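Local atomic coordinates of polymerase cofactor VP35 (Reston ebolavirus, PDB entry 3L2A), a protein that binds RNA, probably including double-stranded RNA, and suppresses the host interferon response, besides serving as a cofactor of the viral polymerase. Residues A[12-15]-A[16-20]; A[26-29]-A[30-33]; A[53-57]-A[58-62]. All blocks are in the same frame, centred on the assembly; numbering follows the deposited sequence. Where two conformers were deposited one is given.

Interaction 1 (A[12-15]-A[16-20]); sequences DLKE and IMYDH
Lys14 lays the end of its side chain over one face of the Tyr18 ring, one helical turn further on. The touching atom is CE: it stands 3.4 Å above the ring plane and offset toward the rim, with CZ of Tyr18 its nearest neighbour, 3.5 Å from Lys14 CE. This is a CH-pi contact, made by the methylene next to the ammonium, whose hydrogens, probably polarised by the nearby charge, would suit the electron-rich ring. With CG anti to the backbone N (chi1 178°), the extended Lys14 chain runs outward from the helix, and the Tyr18 side chain, also pointing outward, leans back to meet it. Nearer the backbone, Lys14 CG also passes 4.0 Å from Tyr18 CE1.

The apolar contact belongs to another face of the same helix. Met17 CE approaches the branch point of Leu13, 4.0 Å from its CG, and lies about equally close to both of that leucine's methyls. Both residues are buried, covered by helices 27-41 and 45-57, while Met17 also meets Leu66 and Ile69 of helix 62-72.

Backbone bonds tie the two segments together in i to i+4 steps. Ile16 N, Met17 N and Tyr18 N donate to the carbonyls of Asp12, Leu13 and Lys14, the last pair being 2.8 Å from Tyr18 N to Lys14 O. The bond from Asp19 N to Glu15 O, 2.9 Å long, is more bent, at 136° on the hydrogen.

Tyr18 OH makes a weak hydrogen bond with Gln33 NE2, and its ring meets that of His29 edge-to-face. These features mark an amphipathic alpha-helix in the helical bundle of the VP35 interferon inhibitory domain, with one i, i+4 pair, Leu13 and Met17, on the buried face and another, Lys14 and Tyr18, on a partly exposed one.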
loop_
_atom_site.group_PDB
_atom_site.type_symbol
_atom_site.label_atom_id
_atom_site.label_comp_id
_atom_site.label_asym_id
_atom_site.label_seq_id
_atom_site.Cartn_x
_atom_site.Cartn_y
_atom_site.Cartn_z
ATOM N N ASP A 12 12.005 -6.535 6.798
ATOM C CA ASP A 12 13.026 -5.492 6.630
ATOM C C ASP A 12 12.621 -4.417 5.624
ATOM O O ASP A 12 12.921 -3.221 5.821
ATOM C CB ASP A 12 14.384 -6.107 6.269
ATOM C CG ASP A 12 15.036 -6.810 7.450
ATOM O OD1 ASP A 12 14.482 -6.764 8.583
ATOM O OD2 ASP A 12 16.124 -7.392 7.252
ATOM N N LEU A 13 11.938 -4.815 4.547
ATOM C CA LEU A 13 11.441 -3.810 3.596
ATOM C C LEU A 13 10.399 -2.880 4.212
ATOM O O LEU A 13 10.440 -1.665 3.999
ATOM C CB LEU A 13 10.913 -4.475 2.317
ATOM C CG LEU A 13 10.542 -3.492 1.222
ATOM C CD1 LEU A 13 11.728 -2.633 0.768
ATOM C CD2 LEU A 13 9.984 -4.319 0.073
ATOM N N LYS A 14 9.461 -3.447 4.976
ATOM C CA LYS A 14 8.473 -2.649 5.707
ATOM C C LYS A 14 9.189 -1.627 6.593
ATOM O O LYS A 14 8.830 -0.449 6.624
ATOM C CB LYS A 14 7.565 -3.551 6.526
ATOM C CG LYS A 14 6.535 -2.770 7.350
ATOM C CD LYS A 14 5.796 -3.663 8.300
ATOM C CE LYS A 14 4.967 -2.836 9.259
ATOM N NZ LYS A 14 3.915 -3.673 9.906
ATOM N N GLU A 15 10.226 -2.073 7.305
ATOM C CA GLU A 15 10.951 -1.210 8.225
ATOM C C GLU A 15 11.633 -0.077 7.494
ATOM O O GLU A 15 11.527 1.077 7.918
ATOM C CB GLU A 15 11.956 -2.031 9.034
ATOM C CG GLU A 15 11.288 -2.940 10.047
ATOM C CD GLU A 15 12.291 -3.816 10.816
ATOM O OE1 GLU A 15 13.495 -3.797 10.464
ATOM O OE2 GLU A 15 11.866 -4.503 11.783
ATOM N N ILE A 16 12.297 -0.374 6.373
ATOM C CA ILE A 16 12.898 0.680 5.535
ATOM C C ILE A 16 11.841 1.705 5.078
ATOM O O ILE A 16 12.066 2.924 5.112
ATOM C CB ILE A 16 13.594 0.078 4.284
ATOM C CG1 ILE A 16 14.906 -0.608 4.701
ATOM C CG2 ILE A 16 13.862 1.143 3.212
ATOM C CD1 ILE A 16 15.530 -1.456 3.603
ATOM N N MET A 17 10.701 1.204 4.622
ATOM C CA MET A 17 9.665 2.109 4.093
ATOM C C MET A 17 9.043 2.941 5.225
ATOM O O MET A 17 8.774 4.148 5.057
ATOM C CB MET A 17 8.611 1.324 3.309
ATOM C CG MET A 17 9.181 0.739 2.018
ATOM S SD MET A 17 7.928 -0.262 1.215
ATOM C CE MET A 17 8.653 -0.426 -0.427
ATOM N N TYR A 18 8.802 2.314 6.380
ATOM C CA TYR A 18 8.271 3.042 7.549
ATOM C C TYR A 18 9.240 4.092 8.077
ATOM O O TYR A 18 8.825 5.126 8.609
ATOM C CB TYR A 18 7.916 2.085 8.690
ATOM C CG TYR A 18 6.511 1.533 8.707
ATOM C CD1 TYR A 18 5.836 1.231 7.537
ATOM C CD2 TYR A 18 5.867 1.274 9.922
ATOM C CE1 TYR A 18 4.553 0.692 7.558
ATOM C CE2 TYR A 18 4.576 0.740 9.956
ATOM C CZ TYR A 18 3.924 0.457 8.765
ATOM O OH TYR A 18 2.661 -0.098 8.785
ATOM N N ASP A 19 10.534 3.842 7.916
ATOM C CA ASP A 19 11.589 4.714 8.443
ATOM C C ASP A 19 11.502 6.123 7.870
ATOM O O ASP A 19 11.901 7.089 8.516
ATOM C CB ASP A 19 12.978 4.109 8.131
ATOM C CG ASP A 19 13.456 3.129 9.197
ATOM O OD1 ASP A 19 12.818 2.986 10.262
ATOM O OD2 ASP A 19 14.500 2.478 8.959
ATOM N N HIS A 20 11.023 6.269 6.641
ATOM C CA HIS A 20 10.931 7.610 6.092
ATOM C C HIS A 20 9.507 8.080 5.785
ATOM O O HIS A 20 9.311 8.968 4.958
ATOM C CB HIS A 20 11.883 7.813 4.904
ATOM C CG HIS A 20 13.293 8.113 5.311
ATOM N ND1 HIS A 20 13.666 9.318 5.870
ATOM C CD2 HIS A 20 14.423 7.370 5.233
ATOM C CE1 HIS A 20 14.963 9.299 6.127
ATOM N NE2 HIS A 20 15.445 8.128 5.751
#

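Interaction 2 (A[26-29]-A[30-33]); sequences TAFH and QLVQ
Phe28 and Leu31 meet one turn apart, through CD1 of the ring and CD2 of the leucine, 4.3 Å from each other. The methyl comes at the ring obliquely, in a loose apolar contact.

Thr26, the N-cap residue, and His29 form a capping box that fixes the start of the helix. The threonine hydroxyl accepts a weak bond from Phe28 N and lies 2.7 Å from His29 ND1 in a hydrogen bond whose donor could be either group. Thr26 N adds a weak bond to the same ND1, so the imidazole is gripped from the threonine's main chain and side chain alike. His29 brings ND1 there by turning its CG back beside its own backbone N (chi1 -72°), and the CB of Thr26 sits at the ring edge, in its plane.

Gln33 extends back along the preceding turn; it is chi1 (-59°), setting CG beside the backbone N, that aims it at His29 O. Gln33 CG passes 3.4 Å from His29 O, and NE2 gives that oxygen a weak bond of 3.3 Å; the same NE2 has a second weak partner in Tyr18 OH of helix 10-19. His29 O also accepts the regular helical bond from Gln33 N, 3.2 Å away, making two donors from one residue. Val32 CG2 packs tightly on the turn, 3.2 Å from Phe28 O, itself the acceptor for Val32 N. Gln30 OE1 is hydrogen-bonded to a bound glycerol, probably from the crystallisation liquor.

Inside the fold, Val32 lies against Lys14, Met17 and Tyr18 of helix 10-19, Phe28 and Leu31 pack on Leu66 of helix 62-72, and Gln30 and Leu31 touch Val114 of strand 113-118. The first turns of helix 27-41 are thus held between helical bundle and beta-sheet.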
loop_
_atom_site.group_PDB
_atom_site.type_symbol
_atom_site.label_atom_id
_atom_site.label_comp_id
_atom_site.label_asym_id
_atom_site.label_seq_id
_atom_site.Cartn_x
_atom_site.Cartn_y
_atom_site.Cartn_z
ATOM N N THR A 26 -1.119 6.056 8.658
ATOM C CA THR A 26 -1.525 6.839 7.484
ATOM C C THR A 26 -1.848 5.900 6.343
ATOM O O THR A 26 -1.539 4.714 6.418
ATOM C CB THR A 26 -0.427 7.823 7.018
ATOM O OG1 THR A 26 0.653 7.104 6.367
ATOM C CG2 THR A 26 0.100 8.600 8.227
ATOM N N ALA A 27 -2.426 6.444 5.274
ATOM C CA ALA A 27 -2.801 5.638 4.131
ATOM C C ALA A 27 -1.532 5.033 3.494
ATOM O O ALA A 27 -1.572 3.957 2.905
ATOM C CB ALA A 27 -3.601 6.470 3.109
ATOM N N PHE A 28 -0.406 5.727 3.648
ATOM C CA PHE A 28 0.868 5.220 3.107
ATOM C C PHE A 28 1.454 4.104 3.946
ATOM O O PHE A 28 2.100 3.188 3.397
ATOM C CB PHE A 28 1.853 6.373 2.902
ATOM C CG PHE A 28 1.452 7.261 1.771
ATOM C CD1 PHE A 28 1.705 6.882 0.453
ATOM C CD2 PHE A 28 0.739 8.439 2.020
ATOM C CE1 PHE A 28 1.306 7.680 -0.633
ATOM C CE2 PHE A 28 0.320 9.235 0.959
ATOM C CZ PHE A 28 0.591 8.873 -0.366
ATOM N N HIS A 29 1.247 4.162 5.262
ATOM C CA HIS A 29 1.607 3.011 6.103
ATOM C C HIS A 29 0.811 1.795 5.671
ATOM O O HIS A 29 1.368 0.704 5.528
ATOM C CB HIS A 29 1.360 3.326 7.561
ATOM C CG HIS A 29 2.347 4.304 8.121
ATOM N ND1 HIS A 29 2.137 5.665 8.106
ATOM C CD2 HIS A 29 3.538 4.111 8.732
ATOM C CE1 HIS A 29 3.165 6.273 8.678
ATOM N NE2 HIS A 29 4.038 5.351 9.054
ATOM N N GLN A 30 -0.486 1.988 5.420
ATOM C CA GLN A 30 -1.316 0.870 4.961
ATOM C C GLN A 30 -0.824 0.372 3.599
ATOM O O GLN A 30 -0.735 -0.855 3.359
ATOM C CB GLN A 30 -2.799 1.244 4.905
ATOM C CG GLN A 30 -3.685 0.065 4.559
ATOM C CD GLN A 30 -3.637 -1.039 5.599
ATOM O OE1 GLN A 30 -3.223 -2.172 5.308
ATOM N NE2 GLN A 30 -4.040 -0.716 6.817
ATOM N N LEU A 31 -0.467 1.318 2.722
ATOM C CA LEU A 31 0.082 0.950 1.402
ATOM C C LEU A 31 1.363 0.145 1.489
ATOM O O LEU A 31 1.521 -0.810 0.731
ATOM C CB LEU A 31 0.249 2.184 0.512
ATOM C CG LEU A 31 0.680 1.897 -0.934
ATOM C CD1 LEU A 31 -0.200 0.885 -1.693
ATOM C CD2 LEU A 31 0.794 3.200 -1.674
ATOM N N VAL A 32 2.260 0.494 2.422
ATOM C CA VAL A 32 3.497 -0.286 2.625
ATOM C C VAL A 32 3.127 -1.728 2.974
ATOM O O VAL A 32 3.689 -2.665 2.436
ATOM C CB VAL A 32 4.324 0.334 3.743
ATOM C CG1 VAL A 32 5.426 -0.653 4.284
ATOM C CG2 VAL A 32 4.962 1.663 3.262
ATOM N N GLN A 33 2.159 -1.899 3.881
ATOM C CA GLN A 33 1.751 -3.265 4.256
ATOM C C GLN A 33 1.191 -4.060 3.074
ATOM O O GLN A 33 1.506 -5.251 2.909
ATOM C CB GLN A 33 0.728 -3.212 5.381
ATOM C CG GLN A 33 1.278 -2.529 6.594
ATOM C CD GLN A 33 0.196 -2.238 7.611
ATOM O OE1 GLN A 33 -0.598 -3.115 7.949
ATOM N NE2 GLN A 33 0.172 -1.012 8.115
#

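Interaction 3 (A[53-57]-A[58-62]); sequences QASLA and DGDSP
A Schellman motif ends helix 45-57 here, a local turn at the surface that passes the chain on to helix 62-72. Gly59 is the first residue to leave helical geometry, and its positive phi (90°) turns the backbone so that two amides point back into the last turn. Gly59 N donates to Leu56 O, 3.0 Å away, from well above the carbonyl plane and not along a lone pair. Asp60 N, one residue on, reaches back five positions to Ser55 O at 3.2 Å, with 154° on the hydrogen. Asp58 N still makes its helical bond to Ala54 O and a weak, strongly bent one to Ser55 O, which thereby receives two donors as the helix finishes.

The side chains follow the turn. Asp60 points its CB toward the helix end, and with CG beside the backbone N (chi1 -70°) its carboxylate lies alongside Ser55, OD2 being 3.4 Å from Ser55 CB. The serine hydroxyl itself bonds to Glu51 O, and Ser55 also packs on Ala65 and Gln68 of helix 62-72. Where the chain starts the next helix, Ser61 takes the N-cap position and its OG is bonded to Cys64 N. Leu56 reaches across the bend: its CD2 lies 3.6 Å from Asp60 O, and the same methyl meets the proline that opens the next helix, 4.1 Å from Pro62 CG.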
loop_
_atom_site.group_PDB
_atom_site.type_symbol
_atom_site.label_atom_id
_atom_site.label_comp_id
_atom_site.label_asym_id
_atom_site.label_seq_id
_atom_site.Cartn_x
_atom_site.Cartn_y
_atom_site.Cartn_z
ATOM N N GLN A 53 14.109 2.384 -4.103
ATOM C CA GLN A 53 15.396 3.065 -4.069
ATOM C C GLN A 53 15.611 3.982 -5.271
ATOM O O GLN A 53 16.149 5.095 -5.133
ATOM C CB GLN A 53 16.506 2.023 -4.087
ATOM C CG GLN A 53 16.852 1.419 -2.759
ATOM C CD GLN A 53 18.330 0.913 -2.762
ATOM O OE1 GLN A 53 18.724 0.203 -3.659
ATOM N NE2 GLN A 53 19.132 1.337 -1.783
ATOM N N ALA A 54 15.251 3.499 -6.455
ATOM C CA ALA A 54 15.462 4.263 -7.679
ATOM C C ALA A 54 14.608 5.517 -7.660
ATOM O O ALA A 54 15.043 6.553 -8.143
ATOM C CB ALA A 54 15.163 3.432 -8.900
ATOM N N SER A 55 13.404 5.433 -7.089
ATOM C CA SER A 55 12.529 6.608 -7.050
ATOM C C SER A 55 13.046 7.639 -6.084
ATOM O O SER A 55 13.020 8.845 -6.376
ATOM C CB SER A 55 11.091 6.203 -6.708
ATOM O OG SER A 55 10.548 5.460 -7.787
ATOM N N LEU A 56 13.528 7.188 -4.933
ATOM C CA LEU A 56 14.099 8.114 -3.955
ATOM C C LEU A 56 15.319 8.793 -4.548
ATOM O O LEU A 56 15.544 9.984 -4.302
ATOM C CB LEU A 56 14.506 7.406 -2.680
ATOM C CG LEU A 56 13.380 6.781 -1.848
ATOM C CD1 LEU A 56 14.024 6.102 -0.632
ATOM C CD2 LEU A 56 12.324 7.782 -1.430
ATOM N N ALA A 57 16.084 8.058 -5.338
ATOM C CA ALA A 57 17.299 8.630 -5.948
ATOM C C ALA A 57 16.956 9.712 -6.981
ATOM O O ALA A 57 17.772 10.626 -7.232
ATOM C CB ALA A 57 18.141 7.545 -6.573
ATOM N N ASP A 58 15.770 9.597 -7.583
ATOM C CA ASP A 58 15.200 10.601 -8.494
ATOM C C ASP A 58 14.655 11.852 -7.780
ATOM O O ASP A 58 14.182 12.785 -8.441
ATOM C CB ASP A 58 14.036 10.013 -9.304
ATOM C CG ASP A 58 14.468 8.978 -10.327
ATOM O OD1 ASP A 58 15.664 8.892 -10.661
ATOM O OD2 ASP A 58 13.569 8.230 -10.784
ATOM N N GLY A 59 14.678 11.856 -6.449
ATOM C CA GLY A 59 14.187 12.987 -5.652
ATOM C C GLY A 59 12.715 12.914 -5.280
ATOM O O GLY A 59 12.127 13.916 -4.829
ATOM N N ASP A 60 12.113 11.743 -5.491
ATOM C CA ASP A 60 10.722 11.535 -5.104
ATOM C C ASP A 60 10.622 11.470 -3.589
ATOM O O ASP A 60 11.507 10.914 -2.940
ATOM C CB ASP A 60 10.210 10.222 -5.670
ATOM C CG ASP A 60 10.050 10.244 -7.184
ATOM O OD1 ASP A 60 10.185 11.313 -7.819
ATOM O OD2 ASP A 60 9.712 9.172 -7.705
ATOM N N SER A 61 9.513 11.965 -3.040
ATOM C CA SER A 61 9.227 11.694 -1.636
ATOM C C SER A 61 8.958 10.193 -1.486
ATOM O O SER A 61 8.630 9.501 -2.473
ATOM C CB SER A 61 8.012 12.477 -1.132
ATOM O OG SER A 61 6.831 12.041 -1.799
ATOM N N PRO A 62 9.105 9.678 -0.260
ATOM C CA PRO A 62 8.812 8.254 -0.090
ATOM C C PRO A 62 7.386 7.906 -0.465
ATOM O O PRO A 62 7.144 6.841 -1.016
ATOM C CB PRO A 62 9.033 8.030 1.400
ATOM C CG PRO A 62 10.073 9.088 1.755
ATOM C CD PRO A 62 9.604 10.297 0.994
#

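In the fold
The three contacts come in series along the chain and lie in the helical part of the domain. Interactions 1 and 2 are joined directly, their centres about 11 Å apart: Tyr18 CE1 comes 3.6 Å from Val32 CG1, and Met17 CB 3.7 Å from Val32 CG2. Interaction 3 is farther out, its centre about 17 Å from that of the chain, yet it meets the end of interaction 1, where His20 O lies 3.3 Å from Pro62 CG. Interactions 2 and 3 do not touch, their nearest atoms being about 6 Å apart. The side chains of Ile16 and of Leu56 each lie about 4 Å from a bound acetic acid, probably from the crystallisation liquor.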